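Local structure of discoidin-2 (Dictyostelium discoideum, 2VM9) at residues D85-N99 with K130-H144. The protein binds galactose and N-acetylgalactosamine as a trimeric lectin, and may take part in spore formation and assembly of the spore coat. Sequence-based numbering, arbitrary orientation. Where two conformers were deposited one is given.
Sequences DQWVTSYKLRYTLDN and KARSIAIHPQTYNNH
The CG1-CD1 arm of I136 lies over one face of the Y91 ring, its CD1 3.8 Å from the ring centroid and almost on the ring normal, a CH-pi contact between neighbouring antiparallel strands of the F5/8 type C beta-sandwich. With its CG between backbone N and carbonyl carbon (chi1 61°), the Y91 ring stands off the sheet toward the core, and the arm of I136, CG1 anti to its backbone N, reaches across to it. V88, L93, Y95, I134 and P138 share this face, which packs on the other sheet: V88 and P138 on L147, I134 on L151, I136 on W149.

On the opposite face, N142 covers the W87 indole. Its CB sits 3.6 Å from the centroid of the five-membered ring, while OD1 stands above the six-membered part, near the rim. Where T89 and S90 both face T140, a classic beta bulge, T140 OG1 bonds to T89 OG1 (2.6 Å) and S90 OG (2.7 Å). In one of two conformers, R94 lays its CD over one face of the H137 ring, its guanidinium nearly perpendicular, and there a water joins NH1 to H137 NE2. Bent at chi2, Q139 brings NE2 back to H137 O at 3.0 Å, on the face of that carbonyl opposite K92 N.

At the far end, R132 and S133 form a second bulge against T96. The extended R132 gives NH1 to L97 O (2.8 Å), which lies in the guanidinium plane, while NH1 stands above the plane of that carbonyl; NE bonds to D68 O. N99 ND2 reaches S133 OG at 3.0 Å; both atoms also bond N13 of the second subunit. Apolar side chains thus tie this strand pair into the sandwich core, whereas the polar groups at its 96–99 end link it to the trimer interface.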
loop_
_atom_site.group_PDB
_atom_site.type_symbol
_atom_site.label_atom_id
_atom_site.label_comp_id
_atom_site.label_asym_id
_atom_site.label_seq_id
_atom_site.Cartn_x
_atom_site.Cartn_y
_atom_site.Cartn_z
ATOM N N ASP A 85 7.600 -39.243 5.157
ATOM C CA ASP A 85 6.464 -39.375 6.070
ATOM C C ASP A 85 6.609 -38.428 7.260
ATOM O O ASP A 85 6.867 -38.859 8.388
ATOM C CB ASP A 85 6.362 -40.824 6.570
ATOM C CG ASP A 85 5.919 -41.791 5.490
ATOM O OD1 ASP A 85 5.412 -41.373 4.423
ATOM O OD2 ASP A 85 6.022 -42.993 5.747
ATOM N N GLN A 86 6.448 -37.134 6.990
ATOM C CA GLN A 86 6.533 -36.108 8.036
ATOM C C GLN A 86 5.388 -35.169 7.807
ATOM O O GLN A 86 5.094 -34.816 6.650
ATOM C CB GLN A 86 7.831 -35.310 7.906
ATOM C CG GLN A 86 9.065 -36.166 8.080
ATOM C CD GLN A 86 10.336 -35.480 7.607
ATOM O OE1 GLN A 86 10.328 -34.337 7.114
ATOM N NE2 GLN A 86 11.445 -36.187 7.764
ATOM N N TRP A 87 4.723 -34.754 8.884
ATOM C CA TRP A 87 3.602 -33.823 8.757
ATOM C C TRP A 87 3.276 -33.219 10.126
ATOM O O TRP A 87 3.534 -33.836 11.169
ATOM C CB TRP A 87 2.333 -34.483 8.136
ATOM C CG TRP A 87 1.904 -35.800 8.753
ATOM C CD1 TRP A 87 1.138 -35.978 9.886
ATOM C CD2 TRP A 87 2.178 -37.104 8.238
ATOM N NE1 TRP A 87 0.906 -37.332 10.095
ATOM C CE2 TRP A 87 1.548 -38.042 9.105
ATOM C CE3 TRP A 87 2.904 -37.578 7.113
ATOM C CZ2 TRP A 87 1.644 -39.437 8.904
ATOM C CZ3 TRP A 87 2.962 -38.969 6.890
ATOM C CH2 TRP A 87 2.330 -39.875 7.791
ATOM N N VAL A 88 2.746 -32.002 10.116
ATOM C CA VAL A 88 2.300 -31.389 11.355
ATOM C C VAL A 88 0.899 -31.871 11.676
ATOM O O VAL A 88 0.009 -31.765 10.845
ATOM C CB VAL A 88 2.385 -29.857 11.243
ATOM C CG1 VAL A 88 1.705 -29.174 12.437
ATOM C CG2 VAL A 88 3.876 -29.463 11.106
ATOM N N THR A 89 0.704 -32.393 12.895
ATOM C CA THR A 89 -0.582 -32.975 13.267
ATOM C C THR A 89 -1.495 -31.979 13.997
ATOM O O THR A 89 -2.712 -32.185 14.071
ATOM C CB THR A 89 -0.383 -34.228 14.149
ATOM O OG1 THR A 89 0.495 -33.875 15.234
ATOM C CG2 THR A 89 0.211 -35.384 13.344
ATOM N N SER A 90 -0.928 -30.913 14.570
ATOM C CA SER A 90 -1.745 -29.851 15.161
ATOM C C SER A 90 -0.920 -28.585 15.237
ATOM O O SER A 90 0.310 -28.654 15.305
ATOM C CB SER A 90 -2.271 -30.228 16.564
ATOM O OG SER A 90 -1.275 -30.155 17.594
ATOM N N TYR A 91 -1.604 -27.450 15.232
ATOM C CA TYR A 91 -0.896 -26.180 15.360
ATOM C C TYR A 91 -1.791 -25.099 15.964
ATOM O O TYR A 91 -3.025 -25.251 16.049
ATOM C CB TYR A 91 -0.369 -25.730 13.980
ATOM C CG TYR A 91 -1.459 -25.500 12.936
ATOM C CD1 TYR A 91 -2.106 -24.257 12.836
ATOM C CD2 TYR A 91 -1.812 -26.504 12.026
ATOM C CE1 TYR A 91 -3.112 -24.040 11.877
ATOM C CE2 TYR A 91 -2.809 -26.282 11.047
ATOM C CZ TYR A 91 -3.442 -25.052 10.995
ATOM O OH TYR A 91 -4.392 -24.820 10.036
ATOM N N LYS A 92 -1.139 -24.023 16.390
ATOM C CA LYS A 92 -1.795 -22.782 16.803
ATOM C C LYS A 92 -1.483 -21.697 15.770
ATOM O O LYS A 92 -0.550 -21.827 14.954
ATOM C CB LYS A 92 -1.279 -22.327 18.176
ATOM C CG LYS A 92 -1.696 -23.250 19.349
ATOM C CD LYS A 92 -1.037 -22.785 20.650
ATOM C CE LYS A 92 -1.385 -23.765 21.763
ATOM N NZ LYS A 92 -1.014 -23.230 23.117
ATOM N N LEU A 93 -2.278 -20.636 15.804
ATOM C CA LEU A 93 -2.067 -19.495 14.915
ATOM C C LEU A 93 -1.984 -18.244 15.760
ATOM O O LEU A 93 -2.698 -18.108 16.765
ATOM C CB LEU A 93 -3.211 -19.343 13.907
ATOM C CG LEU A 93 -3.347 -20.369 12.792
ATOM C CD1 LEU A 93 -4.716 -20.139 12.096
ATOM C CD2 LEU A 93 -2.144 -20.285 11.787
ATOM N N ARG A 94 -1.093 -17.349 15.346
ATOM C CA ARG A 94 -0.959 -16.032 15.945
ATOM C C ARG A 94 -1.046 -15.018 14.820
ATOM O O ARG A 94 -0.714 -15.319 13.664
ATOM C CB ARG A 94 0.409 -15.888 16.625
ATOM C CG ARG A 94 0.823 -17.059 17.486
ATOM C CD ARG A 94 2.038 -16.688 18.323
ATOM N NE ARG A 94 1.685 -15.720 19.359
ATOM C CZ ARG A 94 2.304 -14.563 19.574
ATOM N NH1 ARG A 94 3.359 -14.182 18.840
ATOM N NH2 ARG A 94 1.873 -13.795 20.556
ATOM N N TYR A 95 -1.475 -13.808 15.140
ATOM C CA TYR A 95 -1.458 -12.764 14.123
ATOM C C TYR A 95 -1.344 -11.403 14.744
ATOM O O TYR A 95 -1.479 -11.249 15.965
ATOM C CB TYR A 95 -2.676 -12.863 13.194
ATOM C CG TYR A 95 -3.985 -12.668 13.896
ATOM C CD1 TYR A 95 -4.528 -11.392 14.050
ATOM C CD2 TYR A 95 -4.690 -13.762 14.411
ATOM C CE1 TYR A 95 -5.754 -11.211 14.680
ATOM C CE2 TYR A 95 -5.912 -13.588 15.063
ATOM C CZ TYR A 95 -6.433 -12.314 15.177
ATOM O OH TYR A 95 -7.627 -12.132 15.831
ATOM N N THR A 96 -1.095 -10.427 13.879
ATOM C CA THR A 96 -0.971 -9.040 14.299
ATOM C C THR A 96 -1.507 -8.139 13.211
ATOM O O THR A 96 -1.275 -8.334 12.013
ATOM C CB THR A 96 0.505 -8.646 14.638
ATOM O OG1 THR A 96 0.549 -7.285 15.113
ATOM C CG2 THR A 96 1.418 -8.821 13.388
ATOM N N LEU A 97 -2.228 -7.122 13.652
ATOM C CA LEU A 97 -2.679 -6.086 12.729
ATOM C C LEU A 97 -1.654 -4.934 12.665
ATOM O O LEU A 97 -1.337 -4.449 11.572
ATOM C CB LEU A 97 -4.079 -5.588 13.115
ATOM C CG LEU A 97 -4.674 -4.487 12.224
ATOM C CD1 LEU A 97 -4.760 -4.876 10.737
ATOM C CD2 LEU A 97 -6.053 -4.079 12.775
ATOM N N ASP A 98 -1.117 -4.524 13.809
ATOM C CA ASP A 98 -0.201 -3.363 13.835
ATOM C C ASP A 98 1.293 -3.716 13.802
ATOM O O ASP A 98 2.153 -2.816 13.803
ATOM C CB ASP A 98 -0.492 -2.466 15.049
ATOM C CG ASP A 98 -0.332 -3.196 16.381
ATOM O OD1 ASP A 98 0.275 -4.303 16.441
ATOM O OD2 ASP A 98 -0.819 -2.649 17.400
ATOM N N ASN A 99 1.601 -5.016 13.769
ATOM C CA ASN A 99 3.001 -5.496 13.791
ATOM C C ASN A 99 3.779 -5.138 15.072
ATOM O O ASN A 99 5.004 -5.128 15.087
ATOM C CB ASN A 99 3.768 -5.052 12.545
ATOM C CG ASN A 99 3.206 -5.662 11.282
ATOM O OD1 ASN A 99 2.739 -4.951 10.394
ATOM N ND2 ASN A 99 3.242 -6.988 11.198
ATOM N N LYS A 130 -8.194 -10.314 10.370
ATOM C CA LYS A 130 -7.702 -9.061 9.841
ATOM C C LYS A 130 -6.275 -8.867 10.381
ATOM O O LYS A 130 -6.061 -8.729 11.592
ATOM C CB LYS A 130 -8.615 -7.941 10.314
ATOM C CG LYS A 130 -8.303 -6.621 9.724
ATOM C CD LYS A 130 -9.300 -5.597 10.245
ATOM C CE LYS A 130 -8.712 -4.239 10.193
ATOM N NZ LYS A 130 -9.684 -3.247 10.770
ATOM N N ALA A 131 -5.299 -8.902 9.480
ATOM C CA ALA A 131 -3.899 -8.939 9.917
ATOM C C ALA A 131 -2.927 -8.467 8.837
ATOM O O ALA A 131 -3.207 -8.581 7.648
ATOM C CB ALA A 131 -3.545 -10.362 10.344
ATOM N N ARG A 132 -1.789 -7.939 9.277
ATOM C CA ARG A 132 -0.648 -7.679 8.395
ATOM C C ARG A 132 0.272 -8.884 8.378
ATOM O O ARG A 132 0.757 -9.236 7.325
ATOM C CB ARG A 132 0.119 -6.423 8.805
ATOM C CG ARG A 132 -0.629 -5.146 8.428
ATOM C CD ARG A 132 0.225 -3.907 8.744
ATOM N NE ARG A 132 -0.384 -2.732 8.120
ATOM C CZ ARG A 132 -1.348 -1.991 8.660
ATOM N NH1 ARG A 132 -1.814 -2.262 9.870
ATOM N NH2 ARG A 132 -1.825 -0.942 7.992
ATOM N N SER A 133 0.467 -9.521 9.535
ATOM C CA SER A 133 1.303 -10.732 9.599
ATOM C C SER A 133 0.600 -11.832 10.364
ATOM O O SER A 133 -0.199 -11.565 11.273
ATOM C CB SER A 133 2.667 -10.423 10.205
ATOM O OG SER A 133 3.298 -9.384 9.456
ATOM N N ILE A 134 0.874 -13.068 9.978
ATOM C CA ILE A 134 0.225 -14.210 10.609
ATOM C C ILE A 134 1.292 -15.292 10.737
ATOM O O ILE A 134 2.197 -15.351 9.897
ATOM C CB ILE A 134 -1.008 -14.661 9.766
ATOM C CG1 ILE A 134 -1.783 -15.778 10.467
ATOM C CG2 ILE A 134 -0.593 -15.082 8.356
ATOM C CD1 ILE A 134 -3.187 -15.981 9.873
ATOM N N ALA A 135 1.230 -16.113 11.783
ATOM C CA ALA A 135 2.275 -17.132 11.978
ATOM C C ALA A 135 1.594 -18.443 12.311
ATOM O O ALA A 135 0.690 -18.471 13.173
ATOM C CB ALA A 135 3.217 -16.744 13.137
ATOM N N ILE A 136 2.045 -19.510 11.647
ATOM C CA ILE A 136 1.655 -20.866 12.002
ATOM C C ILE A 136 2.673 -21.404 13.000
ATOM O O ILE A 136 3.894 -21.278 12.792
ATOM C CB ILE A 136 1.494 -21.758 10.738
ATOM C CG1 ILE A 136 1.012 -23.163 11.125
ATOM C CG2 ILE A 136 2.803 -21.792 9.883
ATOM C CD1 ILE A 136 0.484 -23.977 9.944
ATOM N N HIS A 137 2.157 -21.951 14.106
ATOM C CA HIS A 137 2.974 -22.418 15.238
ATOM C C HIS A 137 2.672 -23.902 15.468
ATOM O O HIS A 137 1.768 -24.239 16.239
ATOM C CB HIS A 137 2.622 -21.590 16.484
ATOM C CG HIS A 137 3.341 -20.274 16.549
ATOM N ND1 HIS A 137 4.491 -20.093 17.296
ATOM C CD2 HIS A 137 3.081 -19.077 15.964
ATOM C CE1 HIS A 137 4.903 -18.837 17.176
ATOM N NE2 HIS A 137 4.067 -18.201 16.370
ATOM N N PRO A 138 3.367 -24.794 14.732
ATOM C CA PRO A 138 3.167 -26.238 14.906
ATOM C C PRO A 138 3.285 -26.631 16.372
ATOM O O PRO A 138 4.181 -26.139 17.089
ATOM C CB PRO A 138 4.322 -26.843 14.108
ATOM C CG PRO A 138 4.469 -25.835 12.935
ATOM C CD PRO A 138 4.376 -24.505 13.688
ATOM N N GLN A 139 2.364 -27.483 16.821
ATOM C CA GLN A 139 2.416 -27.946 18.205
ATOM C C GLN A 139 2.836 -29.398 18.318
ATOM O O GLN A 139 3.567 -29.753 19.229
ATOM C CB GLN A 139 1.059 -27.774 18.893
ATOM C CG GLN A 139 0.662 -26.306 18.981
ATOM C CD GLN A 139 1.632 -25.486 19.828
ATOM O OE1 GLN A 139 1.778 -25.741 21.031
ATOM N NE2 GLN A 139 2.308 -24.499 19.205
ATOM N N THR A 140 2.302 -30.248 17.439
ATOM C CA THR A 140 2.645 -31.668 17.460
ATOM C C THR A 140 2.918 -32.102 16.005
ATOM O O THR A 140 2.476 -31.447 15.053
ATOM C CB THR A 140 1.494 -32.522 18.040
ATOM O OG1 THR A 140 0.285 -32.286 17.295
ATOM C CG2 THR A 140 1.230 -32.179 19.536
ATOM N N TYR A 141 3.624 -33.201 15.835
ATOM C CA TYR A 141 4.048 -33.584 14.489
ATOM C C TYR A 141 4.268 -35.088 14.433
ATOM O O TYR A 141 4.496 -35.738 15.456
ATOM C CB TYR A 141 5.337 -32.834 14.094
ATOM C CG TYR A 141 6.332 -32.772 15.240
ATOM C CD1 TYR A 141 7.273 -33.777 15.405
ATOM C CD2 TYR A 141 6.318 -31.699 16.147
ATOM C CE1 TYR A 141 8.202 -33.749 16.466
ATOM C CE2 TYR A 141 7.228 -31.669 17.239
ATOM C CZ TYR A 141 8.149 -32.695 17.370
ATOM O OH TYR A 141 9.014 -32.729 18.402
ATOM N N ASN A 142 4.171 -35.626 13.214
ATOM C CA ASN A 142 4.585 -36.998 12.940
ATOM C C ASN A 142 5.965 -36.923 12.337
ATOM O O ASN A 142 6.128 -36.376 11.242
ATOM C CB ASN A 142 3.650 -37.704 11.945
ATOM C CG ASN A 142 4.180 -39.079 11.578
ATOM O OD1 ASN A 142 4.178 -39.396 10.437
ATOM N ND2 ASN A 142 4.494 -39.887 12.498
ATOM N N ASN A 143 6.939 -37.475 13.060
ATOM C CA ASN A 143 8.339 -37.587 12.619
ATOM C C ASN A 143 9.166 -36.299 12.560
ATOM O O ASN A 143 10.305 -36.276 13.010
ATOM C CB ASN A 143 8.446 -38.351 11.286
ATOM C CG ASN A 143 8.248 -39.854 11.502
ATOM O OD1 ASN A 143 8.583 -40.345 12.569
ATOM N ND2 ASN A 143 7.710 -40.568 10.515
ATOM N N HIS A 144 8.603 -35.249 11.984
ATOM C CA HIS A 144 9.328 -33.970 11.893
ATOM C C HIS A 144 8.341 -32.851 11.660
ATOM O O HIS A 144 7.277 -33.086 11.109
ATOM C CB HIS A 144 10.315 -34.008 10.713
ATOM C CG HIS A 144 11.460 -33.057 10.872
ATOM N ND1 HIS A 144 12.650 -33.424 11.463
ATOM C CD2 HIS A 144 11.582 -31.749 10.552
ATOM C CE1 HIS A 144 13.472 -32.389 11.474
ATOM N NE2 HIS A 144 12.839 -31.355 10.940
HETATM O O HOH W 1 4.372 -15.450 16.346
HETATM O O HOH W 2 -8.984 -10.280 13.302
#